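Local coordinates for protein Pgp2 (Campylobacter jejuni subsp. jejuni, PDB 6XJ6) that helps set the helical shape of the cell, probably by trimming peptidoglycan peptides as an LD-carboxypeptidase, and binds peptidoglycan through a pocket on its accessory NTF2-like domain, at residues A[91-99]-A[141-151]; A[247-256]-A[267-275]. All blocks are in the same frame, centred on the assembly; numbering follows the deposited sequence. Where two conformers were deposited one is given.

Pgp2 illustrates two ways of joining distant parts of a chain, one in each of its domains. Contact 1 packs helix 141-151 of the L,D-transpeptidase (YkuD) domain against the loop and short strand of 91-99, mostly through side chains, with no backbone pairing. Contact 2 pairs strands within 247-256 and 267-275 of the NTF2-like domain by backbone hydrogen bonds, with side chains meeting on both faces. The centres lie 29 Å apart and the nearest atoms about 10 Å, so the two do not meet. Contact 1 is near the predicted active site, Leu-144 being about 6 Å from His-119 and Phe-97 about 10 Å from Cys-136 between side chains; contact 2 lies away from both.

Contact 1. Residues A[91-99]-A[141-151]; sequences YYGPFAFAT and NNNLEKFAQVV
Phe-97 meets Phe-147 in a T-shaped pair: the CD1-CE1 edge of Phe-147 points at one face of the Phe-97 ring, with centroids 5.1 Å apart and planes at 76°. The methyl of Ala-148 sits at the rim of the same Phe-97 ring, CB lying 3.9 Å from CZ, while CG2 of Val-151 reaches its CE2 at 3.7 Å. With CG of Phe-147 opposite its backbone N (chi1 179°), the CD1-CE1 side of the ring is the part turned to Phe-97.

Two residues before Phe-97, Phe-95 presents its edge to the helix. Its CG lies between its own backbone N and carbonyl carbon (chi1 44°), and the far end of the ring comes to rest against the helix backbone, CZ 3.6 Å from the carbonyl O of Leu-144. The bent chain of Glu-145 brings a carboxylate to the same rim, OE2 being 3.5 Å from Phe-95 CE1. Ala-148 CB serves both phenylalanines, since it also touches Phe-95 CE2. Pro-94 closes the row, its CD packed 3.8 Å from Leu-144 CD1 and 3.3 Å from Asn-141 OD1.

That oxygen accepts a hydrogen bond from the backbone N of Tyr-121, which ties Asn-141 to the chain just past His-119. Farther out, Phe-53 meets Phe-147 edge-to-face, and the backbone of Phe-97 is hydrogen-bonded to that of Ile-118 in strand 117-119. The contact thus joins a helix to the edge strand of a small mixed sheet whose central strand carries the predicted proton donor/acceptor, within the YkuD catalytic fold.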
# COMPACT_ATOMS: atom_id res chain seq x y z
N TYR A 91 24.33 -12.89 -10.09
CA TYR A 91 24.54 -11.99 -8.97
C TYR A 91 23.34 -11.95 -8.04
O TYR A 91 23.49 -11.75 -6.83
CB TYR A 91 24.84 -10.58 -9.50
CG TYR A 91 24.92 -9.55 -8.41
CD1 TYR A 91 23.82 -8.76 -8.09
CD2 TYR A 91 26.09 -9.36 -7.69
CE1 TYR A 91 23.88 -7.82 -7.10
CE2 TYR A 91 26.16 -8.42 -6.69
CZ TYR A 91 25.05 -7.65 -6.40
OH TYR A 91 25.11 -6.71 -5.40
N TYR A 92 22.14 -12.16 -8.58
CA TYR A 92 20.91 -12.03 -7.81
C TYR A 92 20.48 -13.33 -7.14
O TYR A 92 19.44 -13.35 -6.47
CB TYR A 92 19.78 -11.53 -8.70
CG TYR A 92 20.06 -10.17 -9.29
CD1 TYR A 92 19.95 -9.02 -8.51
CD2 TYR A 92 20.47 -10.03 -10.61
CE1 TYR A 92 20.22 -7.77 -9.04
CE2 TYR A 92 20.74 -8.79 -11.14
CZ TYR A 92 20.61 -7.66 -10.35
OH TYR A 92 20.88 -6.42 -10.88
N GLY A 93 21.25 -14.40 -7.28
CA GLY A 93 20.85 -15.69 -6.77
C GLY A 93 19.98 -16.43 -7.76
O GLY A 93 20.02 -16.19 -8.97
N PRO A 94 19.16 -17.36 -7.27
CA PRO A 94 18.41 -18.24 -8.19
C PRO A 94 17.25 -17.56 -8.89
O PRO A 94 16.86 -17.99 -9.99
CB PRO A 94 17.94 -19.38 -7.29
CG PRO A 94 17.84 -18.76 -5.93
CD PRO A 94 18.94 -17.74 -5.86
N PHE A 95 16.67 -16.52 -8.29
CA PHE A 95 15.52 -15.84 -8.87
C PHE A 95 15.17 -14.65 -8.00
O PHE A 95 15.81 -14.42 -6.97
CB PHE A 95 14.31 -16.78 -9.02
CG PHE A 95 14.05 -17.66 -7.82
CD1 PHE A 95 14.38 -19.01 -7.86
CD2 PHE A 95 13.45 -17.16 -6.68
CE1 PHE A 95 14.13 -19.83 -6.77
CE2 PHE A 95 13.20 -17.98 -5.59
CZ PHE A 95 13.54 -19.32 -5.63
N ALA A 96 14.15 -13.88 -8.39
CA ALA A 96 13.84 -12.61 -7.75
C ALA A 96 12.35 -12.34 -7.83
O ALA A 96 11.62 -13.00 -8.58
CB ALA A 96 14.63 -11.46 -8.40
N PHE A 97 11.92 -11.34 -7.07
CA PHE A 97 10.54 -10.89 -7.02
C PHE A 97 10.57 -9.37 -6.97
O PHE A 97 11.27 -8.79 -6.13
CB PHE A 97 9.83 -11.40 -5.76
CG PHE A 97 9.92 -12.89 -5.57
CD1 PHE A 97 11.08 -13.47 -5.07
CD2 PHE A 97 8.84 -13.71 -5.87
CE1 PHE A 97 11.17 -14.84 -4.88
CE2 PHE A 97 8.92 -15.09 -5.68
CZ PHE A 97 10.09 -15.65 -5.19
N ALA A 98 9.83 -8.71 -7.85
CA ALA A 98 9.90 -7.26 -7.93
C ALA A 98 8.81 -6.63 -7.08
O ALA A 98 7.64 -7.03 -7.15
CB ALA A 98 9.76 -6.79 -9.38
N THR A 99 9.19 -5.64 -6.26
CA THR A 99 8.20 -4.81 -5.59
C THR A 99 7.79 -3.68 -6.52
O THR A 99 8.47 -3.37 -7.51
CB THR A 99 8.72 -4.21 -4.28
OG1 THR A 99 9.52 -3.05 -4.55
CG2 THR A 99 9.51 -5.21 -3.44
N ASN A 141 20.14 -17.88 -0.19
CA ASN A 141 19.65 -18.69 -1.30
C ASN A 141 18.97 -19.96 -0.81
O ASN A 141 17.98 -20.40 -1.41
CB ASN A 141 20.80 -19.03 -2.25
CG ASN A 141 21.29 -17.81 -3.00
OD1 ASN A 141 20.57 -16.81 -3.09
ND2 ASN A 141 22.51 -17.88 -3.52
N ASN A 142 19.45 -20.54 0.29
CA ASN A 142 18.89 -21.77 0.84
C ASN A 142 17.54 -21.55 1.51
O ASN A 142 16.92 -22.54 1.94
CB ASN A 142 19.86 -22.38 1.85
CG ASN A 142 20.19 -21.44 3.00
OD1 ASN A 142 19.51 -20.43 3.20
ND2 ASN A 142 21.22 -21.77 3.76
N ASN A 143 17.08 -20.31 1.64
CA ASN A 143 15.75 -20.00 2.13
C ASN A 143 14.81 -19.54 1.03
O ASN A 143 13.61 -19.39 1.29
CB ASN A 143 15.82 -18.91 3.21
CG ASN A 143 16.62 -19.35 4.43
OD1 ASN A 143 16.66 -20.53 4.76
ND2 ASN A 143 17.25 -18.39 5.09
N LEU A 144 15.31 -19.33 -0.19
CA LEU A 144 14.49 -18.70 -1.22
C LEU A 144 13.47 -19.66 -1.81
O LEU A 144 12.41 -19.21 -2.25
CB LEU A 144 15.38 -18.13 -2.32
CG LEU A 144 15.74 -16.66 -2.12
CD1 LEU A 144 16.77 -16.26 -3.15
CD2 LEU A 144 14.53 -15.75 -2.22
N GLU A 145 13.76 -20.96 -1.84
CA GLU A 145 12.76 -21.92 -2.29
C GLU A 145 11.55 -21.90 -1.38
O GLU A 145 10.41 -21.93 -1.85
CB GLU A 145 13.36 -23.32 -2.39
CG GLU A 145 14.30 -23.51 -3.56
CD GLU A 145 13.62 -23.31 -4.90
OE1 GLU A 145 12.37 -23.24 -4.94
OE2 GLU A 145 14.34 -23.21 -5.92
N LYS A 146 11.77 -21.84 -0.06
CA LYS A 146 10.65 -21.78 0.87
C LYS A 146 9.88 -20.48 0.71
O LYS A 146 8.64 -20.48 0.70
CB LYS A 146 11.12 -21.95 2.31
CG LYS A 146 9.97 -21.84 3.32
CD LYS A 146 10.40 -22.11 4.76
CE LYS A 146 9.20 -21.97 5.71
NZ LYS A 146 9.51 -22.33 7.12
N PHE A 147 10.59 -19.36 0.59
CA PHE A 147 9.92 -18.09 0.34
C PHE A 147 9.05 -18.17 -0.92
O PHE A 147 7.89 -17.75 -0.92
CB PHE A 147 10.96 -16.97 0.21
CG PHE A 147 10.36 -15.63 -0.06
CD1 PHE A 147 10.19 -15.18 -1.37
CD2 PHE A 147 9.94 -14.82 0.97
CE1 PHE A 147 9.62 -13.95 -1.63
CE2 PHE A 147 9.38 -13.59 0.72
CZ PHE A 147 9.22 -13.15 -0.58
N ALA A 148 9.60 -18.73 -2.00
CA ALA A 148 8.86 -18.82 -3.25
C ALA A 148 7.61 -19.67 -3.09
O ALA A 148 6.55 -19.32 -3.63
CB ALA A 148 9.76 -19.40 -4.35
N GLN A 149 7.70 -20.78 -2.36
CA GLN A 149 6.55 -21.64 -2.15
C GLN A 149 5.46 -20.91 -1.37
O GLN A 149 4.26 -21.09 -1.64
CB GLN A 149 6.98 -22.90 -1.41
CG GLN A 149 7.90 -23.80 -2.22
CD GLN A 149 8.46 -24.95 -1.40
OE1 GLN A 149 8.26 -25.03 -0.19
NE2 GLN A 149 9.15 -25.87 -2.07
N VAL A 150 5.84 -20.08 -0.39
CA VAL A 150 4.85 -19.42 0.45
C VAL A 150 4.11 -18.34 -0.32
O VAL A 150 2.93 -18.08 -0.05
CB VAL A 150 5.51 -18.87 1.73
CG1 VAL A 150 4.57 -17.92 2.47
CG2 VAL A 150 5.93 -20.02 2.64
N VAL A 151 4.77 -17.66 -1.26
CA VAL A 151 4.13 -16.56 -1.99
C VAL A 151 3.52 -17.00 -3.32
O VAL A 151 2.77 -16.22 -3.92
CB VAL A 151 5.10 -15.38 -2.24
CG1 VAL A 151 5.63 -14.84 -0.91
CG2 VAL A 151 6.25 -15.78 -3.17

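Contact 2. Residues A[247-256]-A[267-275]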
# COMPACT_ATOMS: atom_id res chain seq x y z
N GLU A 247 3.19 10.07 10.79
CA GLU A 247 1.79 10.19 10.41
C GLU A 247 1.13 8.83 10.49
O GLU A 247 1.79 7.80 10.31
CB GLU A 247 1.62 10.74 8.98
CG GLU A 247 2.11 12.17 8.78
CD GLU A 247 1.21 13.23 9.40
OE1 GLU A 247 0.08 12.92 9.84
OE2 GLU A 247 1.64 14.40 9.44
N THR A 248 -0.17 8.83 10.75
CA THR A 248 -0.96 7.60 10.72
C THR A 248 -1.50 7.49 9.31
O THR A 248 -2.41 8.22 8.93
CB THR A 248 -2.09 7.66 11.74
OG1 THR A 248 -1.54 7.95 13.03
CG2 THR A 248 -2.83 6.33 11.78
N MET A 249 -0.91 6.60 8.53
CA MET A 249 -1.20 6.49 7.11
C MET A 249 -1.71 5.10 6.79
O MET A 249 -1.35 4.11 7.45
CB MET A 249 0.04 6.79 6.27
CG MET A 249 0.47 8.22 6.39
SD MET A 249 1.97 8.58 5.46
CE MET A 249 1.43 8.20 3.81
N TYR A 250 -2.57 5.03 5.78
CA TYR A 250 -3.11 3.77 5.30
C TYR A 250 -3.20 3.82 3.79
O TYR A 250 -3.32 4.90 3.19
CB TYR A 250 -4.52 3.51 5.84
CG TYR A 250 -4.58 3.05 7.28
CD1 TYR A 250 -4.47 3.95 8.32
CD2 TYR A 250 -4.76 1.71 7.59
CE1 TYR A 250 -4.54 3.51 9.66
CE2 TYR A 250 -4.82 1.28 8.90
CZ TYR A 250 -4.71 2.18 9.92
OH TYR A 250 -4.79 1.74 11.23
N ARG A 251 -3.16 2.64 3.19
CA ARG A 251 -3.48 2.44 1.78
C ARG A 251 -4.84 1.78 1.70
O ARG A 251 -5.11 0.83 2.43
CB ARG A 251 -2.43 1.56 1.10
CG ARG A 251 -2.59 1.53 -0.39
CD ARG A 251 -1.69 0.51 -1.02
NE ARG A 251 -2.42 -0.73 -1.17
CZ ARG A 251 -2.30 -1.57 -2.18
NH1 ARG A 251 -1.43 -1.35 -3.16
NH2 ARG A 251 -3.05 -2.66 -2.20
N ILE A 252 -5.71 2.30 0.84
CA ILE A 252 -7.04 1.76 0.62
C ILE A 252 -7.15 1.45 -0.86
O ILE A 252 -7.10 2.37 -1.68
CB ILE A 252 -8.15 2.75 1.03
CG1 ILE A 252 -7.95 3.21 2.48
CG2 ILE A 252 -9.52 2.09 0.84
CD1 ILE A 252 -8.92 4.29 2.92
N SER A 253 -7.33 0.18 -1.20
CA SER A 253 -7.51 -0.22 -2.59
C SER A 253 -8.85 -0.92 -2.73
O SER A 253 -9.35 -1.56 -1.80
CB SER A 253 -6.37 -1.12 -3.08
OG SER A 253 -6.28 -2.33 -2.35
N PHE A 254 -9.45 -0.78 -3.90
CA PHE A 254 -10.76 -1.36 -4.14
C PHE A 254 -11.05 -1.29 -5.63
O PHE A 254 -10.40 -0.55 -6.37
CB PHE A 254 -11.86 -0.64 -3.35
CG PHE A 254 -11.89 0.85 -3.56
CD1 PHE A 254 -12.74 1.42 -4.49
CD2 PHE A 254 -11.08 1.69 -2.80
CE1 PHE A 254 -12.77 2.79 -4.67
CE2 PHE A 254 -11.11 3.06 -2.98
CZ PHE A 254 -11.96 3.60 -3.91
N TYR A 255 -12.03 -2.09 -6.05
CA TYR A 255 -12.57 -2.01 -7.40
C TYR A 255 -13.75 -1.06 -7.42
O TYR A 255 -14.59 -1.07 -6.51
CB TYR A 255 -13.06 -3.38 -7.88
CG TYR A 255 -11.99 -4.39 -8.22
CD1 TYR A 255 -11.94 -5.62 -7.58
CD2 TYR A 255 -11.03 -4.12 -9.19
CE1 TYR A 255 -10.97 -6.55 -7.89
CE2 TYR A 255 -10.05 -5.05 -9.50
CZ TYR A 255 -10.03 -6.26 -8.85
OH TYR A 255 -9.06 -7.18 -9.16
N GLU A 256 -13.82 -0.25 -8.46
CA GLU A 256 -14.92 0.67 -8.69
C GLU A 256 -15.75 0.08 -9.82
O GLU A 256 -15.24 -0.12 -10.93
CB GLU A 256 -14.35 2.03 -9.11
CG GLU A 256 -15.35 3.15 -9.13
CD GLU A 256 -14.66 4.50 -9.14
OE1 GLU A 256 -14.32 4.99 -10.23
OE2 GLU A 256 -14.44 5.06 -8.04
N GLY A 267 -12.89 -0.82 -12.56
CA GLY A 267 -11.62 -0.13 -12.57
C GLY A 267 -10.98 -0.18 -11.20
O GLY A 267 -11.65 -0.20 -10.18
N ASP A 268 -9.65 -0.21 -11.20
CA ASP A 268 -8.88 -0.27 -9.96
C ASP A 268 -8.71 1.13 -9.39
O ASP A 268 -8.28 2.05 -10.09
CB ASP A 268 -7.49 -0.86 -10.22
CG ASP A 268 -7.54 -2.18 -10.95
OD1 ASP A 268 -6.90 -2.30 -12.01
OD2 ASP A 268 -8.22 -3.11 -10.45
N LYS A 269 -9.02 1.27 -8.11
CA LYS A 269 -8.82 2.51 -7.37
C LYS A 269 -7.85 2.26 -6.23
O LYS A 269 -7.86 1.21 -5.59
CB LYS A 269 -10.14 2.98 -6.75
CG LYS A 269 -11.20 3.40 -7.76
CD LYS A 269 -10.92 4.75 -8.38
CE LYS A 269 -11.00 5.89 -7.37
NZ LYS A 269 -10.69 7.20 -8.01
N ILE A 270 -7.01 3.27 -5.95
CA ILE A 270 -6.14 3.25 -4.78
C ILE A 270 -6.13 4.64 -4.17
O ILE A 270 -5.99 5.63 -4.89
CB ILE A 270 -4.69 2.82 -5.10
CG1 ILE A 270 -4.66 1.56 -5.96
CG2 ILE A 270 -3.94 2.61 -3.79
CD1 ILE A 270 -3.25 1.16 -6.40
N LEU A 271 -6.31 4.71 -2.86
CA LEU A 271 -6.12 5.93 -2.09
C LEU A 271 -4.98 5.72 -1.11
O LEU A 271 -4.91 4.68 -0.44
CB LEU A 271 -7.38 6.29 -1.30
CG LEU A 271 -8.69 6.46 -2.09
CD1 LEU A 271 -9.84 6.73 -1.14
CD2 LEU A 271 -8.57 7.58 -3.10
N TYR A 272 -4.08 6.69 -1.04
CA TYR A 272 -3.09 6.78 0.02
C TYR A 272 -3.55 7.91 0.93
O TYR A 272 -3.74 9.03 0.46
CB TYR A 272 -1.70 7.05 -0.56
CG TYR A 272 -1.21 5.89 -1.41
CD1 TYR A 272 -1.59 5.77 -2.74
CD2 TYR A 272 -0.43 4.88 -0.86
CE1 TYR A 272 -1.20 4.70 -3.50
CE2 TYR A 272 -0.02 3.79 -1.63
CZ TYR A 272 -0.41 3.71 -2.94
OH TYR A 272 -0.03 2.63 -3.70
N VAL A 273 -3.77 7.61 2.20
CA VAL A 273 -4.43 8.54 3.11
C VAL A 273 -3.68 8.65 4.42
O VAL A 273 -2.90 7.77 4.80
CB VAL A 273 -5.90 8.13 3.38
CG1 VAL A 273 -6.65 7.86 2.08
CG2 VAL A 273 -5.98 6.91 4.30
N LYS A 274 -3.92 9.75 5.12
CA LYS A 274 -3.58 9.86 6.52
C LYS A 274 -4.86 10.09 7.31
O LYS A 274 -5.90 10.43 6.76
CB LYS A 274 -2.60 11.01 6.78
CG LYS A 274 -3.15 12.38 6.46
CD LYS A 274 -2.14 13.47 6.71
CE LYS A 274 -2.67 14.81 6.25
NZ LYS A 274 -1.66 15.89 6.36
N ILE A 275 -4.77 9.88 8.62
CA ILE A 275 -5.84 10.25 9.55
C ILE A 275 -5.41 11.53 10.24
O ILE A 275 -4.36 11.57 10.89
CB ILE A 275 -6.11 9.13 10.57
CG1 ILE A 275 -6.57 7.86 9.87
CG2 ILE A 275 -7.15 9.59 11.55
CD1 ILE A 275 -6.70 6.67 10.79
O HOH W 1 -1.56 11.18 10.82
O HOH W 2 -0.40 15.91 8.63
O HOH W 3 1.15 0.41 -2.88
O HOH W 4 -12.57 7.29 -10.41
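Strands 249-256 and 267-275 run antiparallel, their axes 4.6 Å apart at closest approach and their directions at 166°, with two backbone hydrogen bonds at each of the hydrogen-bonded pairs Tyr-250/Val-273, Ile-252/Leu-271, Phe-254/Lys-269 and Glu-256/Gly-267. They form a beta hairpin in the curved sheet of the NTF2-like fold. On the face bearing Tyr-250, Ile-252 and Phe-254, apolar groups of both strands meet, partly covered by Leu-176 and Leu-180 of helix 170-188. Ile-252 CD1 reaches Val-273 CG2 at 4.2 Å. Phe-254 lies alongside Lys-269, whose CB sits over the ring face, 3.6 Å from the centroid, in a CH-pi contact. The Lys-269 chain then kinks at its second and third torsions, and its NZ forms a salt bridge with Glu-286; a water also links NZ to Glu-256 OE1.

On the opposite face Arg-251 and Tyr-272 run alongside each other in a common direction. A chi1 of -170°, with CG opposite the N, lays the aliphatic part of Arg-251 along the ring, where CG makes an off-centre CH-pi contact; the guanidinium plane stands at 79° to the ring. A water in the ring plane joins their polar ends, 2.6 Å from Tyr-272 OH and 3.1 Å from Arg-251 NH1.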